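Local coordinates for protein lovastatin nonaketide synthase mokA (Monascus pilosus, PDB 6AD3) that catalyses, as a multidomain polyketide synthase, the iterative nine-step assembly of the lovastatin (monacolin K) nonaketide, the present chain being its condensation domain, at residues R152-K156 / A184-L188; Q179-T183 / A205-F209. The protein carries 1 engineered substitution. One frame throughout, in Å; residues are numbered along the deposited sequence.

Contact 1. Residues R152-K156 / A184-L188; sequences RTKNK and AGDTL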
ATOM      1  N   ARG A 152     -23.205 -15.847  -5.982  1.00 24.22           N
ATOM      2  CA  ARG A 152     -23.717 -14.616  -5.398  1.00 26.79           C
ATOM      3  C   ARG A 152     -22.826 -14.156  -4.251  1.00 21.25           C
ATOM      4  O   ARG A 152     -22.277 -14.971  -3.519  1.00 20.01           O
ATOM      5  CB  ARG A 152     -25.154 -14.811  -4.917  1.00 33.13           C
ATOM      6  CG  ARG A 152     -26.156 -14.968  -6.071  1.00 48.01           C
ATOM      7  CD  ARG A 152     -27.601 -15.196  -5.609  1.00 62.91           C
ATOM      8  NE  ARG A 152     -27.820 -14.931  -4.180  1.00 77.29           N
ATOM      9  CZ  ARG A 152     -28.902 -14.330  -3.680  1.00 85.06           C
ATOM     10  NH1 ARG A 152     -29.859 -13.878  -4.486  1.00 85.49           N
ATOM     11  NH2 ARG A 152     -29.023 -14.164  -2.368  1.00 77.30           N
ATOM     12  N   THR A 153     -22.747 -12.839  -4.036  1.00 20.11           N
ATOM     13  CA  THR A 153     -21.877 -12.340  -2.971  1.00 17.38           C
ATOM     14  C   THR A 153     -22.359 -12.771  -1.588  1.00 18.49           C
ATOM     15  O   THR A 153     -23.581 -12.825  -1.314  1.00 20.49           O
ATOM     16  CB  THR A 153     -21.740 -10.776  -3.022  1.00 18.74           C
ATOM     17  OG1 THR A 153     -20.695 -10.341  -2.117  1.00 16.16           O
ATOM     18  CG2 THR A 153     -23.026 -10.112  -2.658  1.00 19.68           C
ATOM     19  N   LYS A 154     -21.423 -12.864  -0.667  1.00 17.33           N
ATOM     20  CA  LYS A 154     -21.725 -12.968   0.750  1.00 21.35           C
ATOM     21  C   LYS A 154     -21.393 -11.698   1.515  1.00 21.82           C
ATOM     22  O   LYS A 154     -21.635 -11.619   2.702  1.00 23.66           O
ATOM     23  CB  LYS A 154     -20.983 -14.153   1.359  1.00 26.04           C
ATOM     24  CG  LYS A 154     -20.982 -15.388   0.475  1.00 33.49           C
ATOM     25  CD  LYS A 154     -22.329 -16.057   0.424  1.00 38.99           C
ATOM     26  CE  LYS A 154     -22.308 -17.272  -0.500  1.00 49.38           C
ATOM     27  NZ  LYS A 154     -23.472 -17.275  -1.446  1.00 49.82           N
ATOM     28  N   ASN A 155     -20.968 -10.653   0.804  1.00 15.93           N
ATOM     29  CA  ASN A 155     -20.760  -9.390   1.414  1.00 16.93           C
ATOM     30  C   ASN A 155     -22.024  -8.572   1.430  1.00 18.32           C
ATOM     31  O   ASN A 155     -22.970  -8.869   0.671  1.00 19.58           O
ATOM     32  CB  ASN A 155     -19.616  -8.638   0.696  1.00 15.65           C
ATOM     33  CG  ASN A 155     -18.240  -9.205   1.043  1.00 15.09           C
ATOM     34  OD1 ASN A 155     -17.939  -9.448   2.208  1.00 15.28           O
ATOM     35  ND2 ASN A 155     -17.461  -9.560   0.017  1.00 17.04           N
ATOM     36  N   LYS A 156     -22.075  -7.590   2.342  1.00 17.97           N
ATOM     37  CA  LYS A 156     -23.283  -6.773   2.544  1.00 20.64           C
ATOM     38  C   LYS A 156     -22.950  -5.302   2.493  1.00 19.43           C
ATOM     39  O   LYS A 156     -21.790  -4.882   2.738  1.00 19.01           O
ATOM     40  CB  LYS A 156     -23.961  -7.063   3.892  1.00 23.06           C
ATOM     41  CG  LYS A 156     -24.132  -8.519   4.209  1.00 30.65           C
ATOM     42  CD  LYS A 156     -25.210  -9.138   3.359  1.00 40.75           C
ATOM     43  CE  LYS A 156     -25.621 -10.484   3.941  1.00 50.43           C
ATOM     44  NZ  LYS A 156     -26.594 -11.153   3.051  1.00 47.69           N
ATOM     45  N   ALA A 184     -16.069 -17.980   4.470  1.00 18.44           N
ATOM     46  CA  ALA A 184     -17.461 -17.844   4.070  1.00 24.01           C
ATOM     47  C   ALA A 184     -17.686 -16.733   3.012  1.00 23.18           C
ATOM     48  O   ALA A 184     -18.826 -16.289   2.808  1.00 23.15           O
ATOM     49  CB  ALA A 184     -18.321 -17.575   5.308  1.00 27.41           C
ATOM     50  N   GLY A 185     -16.590 -16.138   2.543  1.00 18.42           N
ATOM     51  CA  GLY A 185     -16.675 -15.038   1.609  1.00 19.89           C
ATOM     52  C   GLY A 185     -17.044 -13.713   2.231  1.00 17.60           C
ATOM     53  O   GLY A 185     -17.436 -12.796   1.532  1.00 16.67           O
ATOM     54  N   ASP A 186     -16.749 -13.570   3.516  1.00 16.74           N
ATOM     55  CA  ASP A 186     -16.938 -12.306   4.229  1.00 16.69           C
ATOM     56  C   ASP A 186     -15.604 -11.571   4.215  1.00 14.88           C
ATOM     57  O   ASP A 186     -14.659 -11.993   4.890  1.00 16.89           O
ATOM     58  CB  ASP A 186     -17.351 -12.609   5.699  1.00 18.32           C
ATOM     59  CG  ASP A 186     -17.439 -11.381   6.535  1.00 18.21           C
ATOM     60  OD1 ASP A 186     -18.056 -10.422   6.065  1.00 22.07           O
ATOM     61  OD2 ASP A 186     -16.827 -11.327   7.625  1.00 20.37           O
ATOM     62  N   THR A 187     -15.464 -10.651   3.258  1.00 14.78           N
ATOM     63  CA  THR A 187     -14.179 -10.093   2.884  1.00 13.98           C
ATOM     64  C   THR A 187     -14.166  -8.571   2.749  1.00 15.17           C
ATOM     65  O   THR A 187     -13.090  -7.983   2.589  1.00 13.64           O
ATOM     66  CB  THR A 187     -13.690 -10.669   1.545  1.00 13.56           C
ATOM     67  OG1 THR A 187     -14.632 -10.307   0.508  1.00 14.01           O
ATOM     68  CG2 THR A 187     -13.574 -12.179   1.632  1.00 15.07           C
ATOM     69  N   LEU A 188     -15.338  -7.926   2.825  1.00 13.95           N
ATOM     70  CA  LEU A 188     -15.458  -6.483   2.545  1.00 16.19           C
ATOM     71  C   LEU A 188     -16.462  -5.873   3.525  1.00 19.23           C
ATOM     72  O   LEU A 188     -17.408  -6.569   4.002  1.00 21.40           O
ATOM     73  CB  LEU A 188     -16.038  -6.292   1.155  1.00 20.83           C
ATOM     74  CG  LEU A 188     -15.230  -6.213  -0.105  1.00 26.61           C
ATOM     75  CD1 LEU A 188     -16.153  -5.628  -1.203  1.00 26.03           C
ATOM     76  CD2 LEU A 188     -13.989  -5.335   0.044  1.00 22.03           C
TER
HETATM   77  O   HOH W   1     -18.566 -12.651  -0.953  1.00 19.35           O
HETATM   78  O   HOH W   2     -20.417 -10.255   4.893  1.00 23.09           O
HETATM   79  O   HOH W   3     -20.003  -7.636   4.236  1.00 20.58           O
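The amide of Asn155 is gripped by the backbone N-H groups of Thr187 and Leu188 and by the Thr187 hydroxyl, and this buried knot is the tight part of the contact. Asn155 OD1 accepts from Thr187 N at 2.9 Å, in the carbonyl plane on a lone pair. Asn155 OD1 also takes a second, more bent bond (142°) from Leu188 N at 3.1 Å, the donor standing above that plane. Asn155 ND2 donates one proton to Thr187 OG1 at 3.0 Å, nearly in the amide plane, and the other to Phe129 O, which fixes the amide's rotation. Asparagine suits the place because it offers donor and acceptor on one short stem, aimed across by CG lying beside its own backbone N (chi1 -75°). Thr153 OG1 accepts from Asn155 N, an ST turn that shapes the loop just before strand 157-161, which runs parallel to strand 188-195 in the mixed sheet. The lysine side is more open, and there waters replace direct backbone bonds: one links Lys154 N to Gly185 O, another Lys156 N to Leu188 O. Lys154 CG lies 3.3 Å from Ala184 O before the chain bends away; Gly185, at positive phi, has no CB to press on it.

Contact 2. Residues Q179-T183 / A205-F209; sequences QYDIT and AYHRF
Tyr180 and Ile182 reach across to His207 from the neighbouring loop, and these three residues account for most of the buried surface. The tyrosine ring lies along the backbone of residues 205-207: His207 N sits over one face, 3.7 Å from Tyr180 CE2, and His207 CB makes a CH-pi contact 4.3 Å from the ring centroid. The hydroxyl ends beside the strand, with Tyr180 OH 3.2 Å from Ala205 CB; Tyr206 N is close too, but at too poor an angle to bond. A long flat side chain is what this span from loop to strand needs, and the small Ala205 leaves room for its end. Ile182 approaches the imidazole of His207 from above, CG2 standing 3.6 Å from the ring centroid as a CH-pi contact. This branch reaches the ring because CG1 takes the position between backbone N and carbonyl carbon (chi1 64°), and CG1 carries Ile182 CD1 on to Phe209 CE2, 3.7 Å away. On the ring's far side from the loop, His207 NE2 lies over the centre of the Phe209 ring. By sequence His207 matches the first histidine of the HHxxxDG signature and Arg208 the second, the one generally taken as catalytic in condensation domains; Arg208 forms a salt bridge with Glu462 and a cation-pi contact with Phe368. Helix 80-91 packs beside this turn, with Gln89 against His207 and Ala85 and Trp86 against Phe209, while Tyr180 and Ala205 both touch Arg189 of strand 188-195.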
ATOM      1  N   GLN A 179     -13.686  -8.717  12.171  1.00 17.48           N
ATOM      2  CA  GLN A 179     -13.221 -10.095  11.987  1.00 20.74           C
ATOM      3  C   GLN A 179     -13.765 -10.646  10.660  1.00 23.31           C
ATOM      4  O   GLN A 179     -14.937 -10.972  10.571  1.00 23.12           O
ATOM      5  CB  GLN A 179     -13.738 -10.957  13.158  1.00 22.84           C
ATOM      6  CG  GLN A 179     -13.331 -10.424  14.530  1.00 24.15           C
ATOM      7  CD  GLN A 179     -11.831 -10.470  14.715  1.00 27.04           C
ATOM      8  OE1 GLN A 179     -11.228 -11.538  14.673  1.00 27.14           O
ATOM      9  NE2 GLN A 179     -11.209  -9.307  14.804  1.00 26.96           N
ATOM     10  N   TYR A 180     -12.957 -10.631   9.604  1.00 16.57           N
ATOM     11  CA  TYR A 180     -13.415 -11.136   8.320  1.00 17.97           C
ATOM     12  C   TYR A 180     -13.498 -12.666   8.358  1.00 20.13           C
ATOM     13  O   TYR A 180     -12.524 -13.318   8.686  1.00 21.27           O
ATOM     14  CB  TYR A 180     -12.462 -10.700   7.220  1.00 16.94           C
ATOM     15  CG  TYR A 180     -12.539  -9.238   6.924  1.00 14.56           C
ATOM     16  CD1 TYR A 180     -13.642  -8.706   6.344  1.00 16.28           C
ATOM     17  CD2 TYR A 180     -11.477  -8.395   7.206  1.00 16.09           C
ATOM     18  CE1 TYR A 180     -13.746  -7.329   6.098  1.00 18.95           C
ATOM     19  CE2 TYR A 180     -11.575  -7.020   7.026  1.00 17.36           C
ATOM     20  CZ  TYR A 180     -12.706  -6.498   6.440  1.00 17.83           C
ATOM     21  OH  TYR A 180     -12.838  -5.148   6.244  1.00 16.37           O
ATOM     22  N   ASP A 181     -14.655 -13.223   8.041  1.00 19.06           N
ATOM     23  CA  ASP A 181     -14.769 -14.698   7.929  1.00 20.59           C
ATOM     24  C   ASP A 181     -14.495 -15.117   6.472  1.00 18.66           C
ATOM     25  O   ASP A 181     -15.432 -15.366   5.676  1.00 18.24           O
ATOM     26  CB  ASP A 181     -16.149 -15.141   8.372  1.00 22.47           C
ATOM     27  CG  ASP A 181     -16.310 -16.676   8.402  1.00 24.38           C
ATOM     28  OD1 ASP A 181     -15.349 -17.395   8.090  1.00 22.22           O
ATOM     29  OD2 ASP A 181     -17.433 -17.126   8.698  1.00 27.58           O
ATOM     30  N   ILE A 182     -13.227 -15.122   6.088  1.00 17.49           N
ATOM     31  CA  ILE A 182     -12.921 -15.263   4.645  1.00 20.12           C
ATOM     32  C   ILE A 182     -13.336 -16.628   4.075  1.00 19.19           C
ATOM     33  O   ILE A 182     -13.671 -16.731   2.891  1.00 18.01           O
ATOM     34  CB  ILE A 182     -11.441 -14.951   4.314  1.00 21.76           C
ATOM     35  CG1 ILE A 182     -10.506 -15.939   4.974  1.00 23.65           C
ATOM     36  CG2 ILE A 182     -11.097 -13.525   4.755  1.00 21.67           C
ATOM     37  CD1 ILE A 182      -9.085 -15.818   4.499  1.00 24.32           C
ATOM     38  N   THR A 183     -13.387 -17.663   4.932  1.00 19.78           N
ATOM     39  CA  THR A 183     -13.858 -18.940   4.509  1.00 22.05           C
ATOM     40  C   THR A 183     -15.245 -18.861   3.927  1.00 25.20           C
ATOM     41  O   THR A 183     -15.536 -19.530   2.949  1.00 29.41           O
ATOM     42  CB  THR A 183     -13.870 -19.976   5.668  1.00 25.55           C
ATOM     43  OG1 THR A 183     -12.616 -19.926   6.362  1.00 34.74           O
ATOM     44  CG2 THR A 183     -14.043 -21.350   5.091  1.00 31.35           C
ATOM     45  N   ALA A 205     -13.844  -1.109   3.562  1.00 13.63           N
ATOM     46  CA  ALA A 205     -12.945  -1.899   4.319  1.00 16.13           C
ATOM     47  C   ALA A 205     -12.787  -3.253   3.641  1.00 15.40           C
ATOM     48  O   ALA A 205     -13.736  -3.804   3.112  1.00 18.51           O
ATOM     49  CB  ALA A 205     -13.431  -2.066   5.720  1.00 17.95           C
ATOM     50  N   TYR A 206     -11.577  -3.759   3.648  1.00 12.29           N
ATOM     51  CA  TYR A 206     -11.247  -4.968   2.910  1.00 12.11           C
ATOM     52  C   TYR A 206     -10.199  -5.806   3.586  1.00 13.71           C
ATOM     53  O   TYR A 206      -9.193  -5.309   4.122  1.00 13.67           O
ATOM     54  CB  TYR A 206     -10.827  -4.671   1.467  1.00 13.73           C
ATOM     55  CG  TYR A 206      -9.666  -3.711   1.320  1.00 12.91           C
ATOM     56  CD1 TYR A 206      -9.871  -2.345   1.339  1.00 12.50           C
ATOM     57  CD2 TYR A 206      -8.377  -4.184   1.012  1.00 12.86           C
ATOM     58  CE1 TYR A 206      -8.811  -1.464   1.127  1.00 12.20           C
ATOM     59  CE2 TYR A 206      -7.335  -3.322   0.781  1.00 14.18           C
ATOM     60  CZ  TYR A 206      -7.541  -1.975   0.866  1.00 13.62           C
ATOM     61  OH  TYR A 206      -6.501  -1.122   0.646  1.00 16.34           O
ATOM     62  N   HIS A 207     -10.448  -7.119   3.554  1.00 12.97           N
ATOM     63  CA  HIS A 207      -9.401  -8.088   3.765  1.00 13.46           C
ATOM     64  C   HIS A 207      -8.348  -7.907   2.696  1.00 12.13           C
ATOM     65  O   HIS A 207      -8.653  -7.548   1.554  1.00 13.03           O
ATOM     66  CB  HIS A 207      -9.956  -9.507   3.751  1.00 13.06           C
ATOM     67  CG  HIS A 207      -8.957 -10.540   4.164  1.00 14.73           C
ATOM     68  ND1 HIS A 207      -8.846 -11.019   5.454  1.00 18.13           N
ATOM     69  CD2 HIS A 207      -8.030 -11.193   3.440  1.00 13.63           C
ATOM     70  CE1 HIS A 207      -7.865 -11.890   5.510  1.00 13.53           C
ATOM     71  NE2 HIS A 207      -7.335 -11.996   4.309  1.00 18.48           N
ATOM     72  N   ARG A 208      -7.093  -8.176   3.071  1.00 11.68           N
ATOM     73  CA  ARG A 208      -5.952  -8.073   2.149  1.00 12.33           C
ATOM     74  C   ARG A 208      -6.198  -8.782   0.824  1.00 13.59           C
ATOM     75  O   ARG A 208      -5.767  -8.303  -0.201  1.00 13.48           O
ATOM     76  CB  ARG A 208      -4.721  -8.647   2.819  1.00 14.46           C
ATOM     77  CG  ARG A 208      -3.467  -8.812   1.948  1.00 14.52           C
ATOM     78  CD  ARG A 208      -2.768  -7.517   1.675  1.00 13.22           C
ATOM     79  NE  ARG A 208      -3.487  -6.664   0.731  1.00 14.00           N
ATOM     80  CZ  ARG A 208      -3.141  -5.421   0.433  1.00 13.61           C
ATOM     81  NH1 ARG A 208      -2.106  -4.861   1.016  1.00 13.34           N
ATOM     82  NH2 ARG A 208      -3.834  -4.715  -0.449  1.00 12.33           N
ATOM     83  N   PHE A 209      -6.814  -9.961   0.858  1.00 12.23           N
ATOM     84  CA  PHE A 209      -6.863 -10.782  -0.306  1.00 13.81           C
ATOM     85  C   PHE A 209      -7.741 -10.209  -1.450  1.00 13.18           C
ATOM     86  O   PHE A 209      -7.671 -10.724  -2.582  1.00 14.36           O
ATOM     87  CB  PHE A 209      -7.390 -12.182   0.027  1.00 14.96           C
ATOM     88  CG  PHE A 209      -6.482 -13.028   0.881  1.00 14.72           C
ATOM     89  CD1 PHE A 209      -5.207 -12.623   1.208  1.00 16.40           C
ATOM     90  CD2 PHE A 209      -6.961 -14.226   1.421  1.00 16.30           C
ATOM     91  CE1 PHE A 209      -4.449 -13.346   2.073  1.00 16.63           C
ATOM     92  CE2 PHE A 209      -6.186 -14.954   2.291  1.00 18.52           C
ATOM     93  CZ  PHE A 209      -4.909 -14.545   2.569  1.00 18.67           C
TER

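In the fold
Both contacts pack against one connection, the loop between helix 165-176 and strand 188-195: contact 2 uses its earlier part and contact 1 its end. Contact 2 is the more interior, its centre about 16 Å from that of the chain against about 23 Å for contact 1, and it is made of rings and methyl groups. Contact 1, nearer the surface, relies on an asparagine amide and bridging waters, as befits two irregular loops at the sheet's margin. They meet directly: Asp186 OD2 probably bonds Asp181 N, while Asp186 OD1 forms a salt bridge with Arg189, and Thr187 O probably bonds His207 N, along the edge that residues 184-188 and 205-209 share.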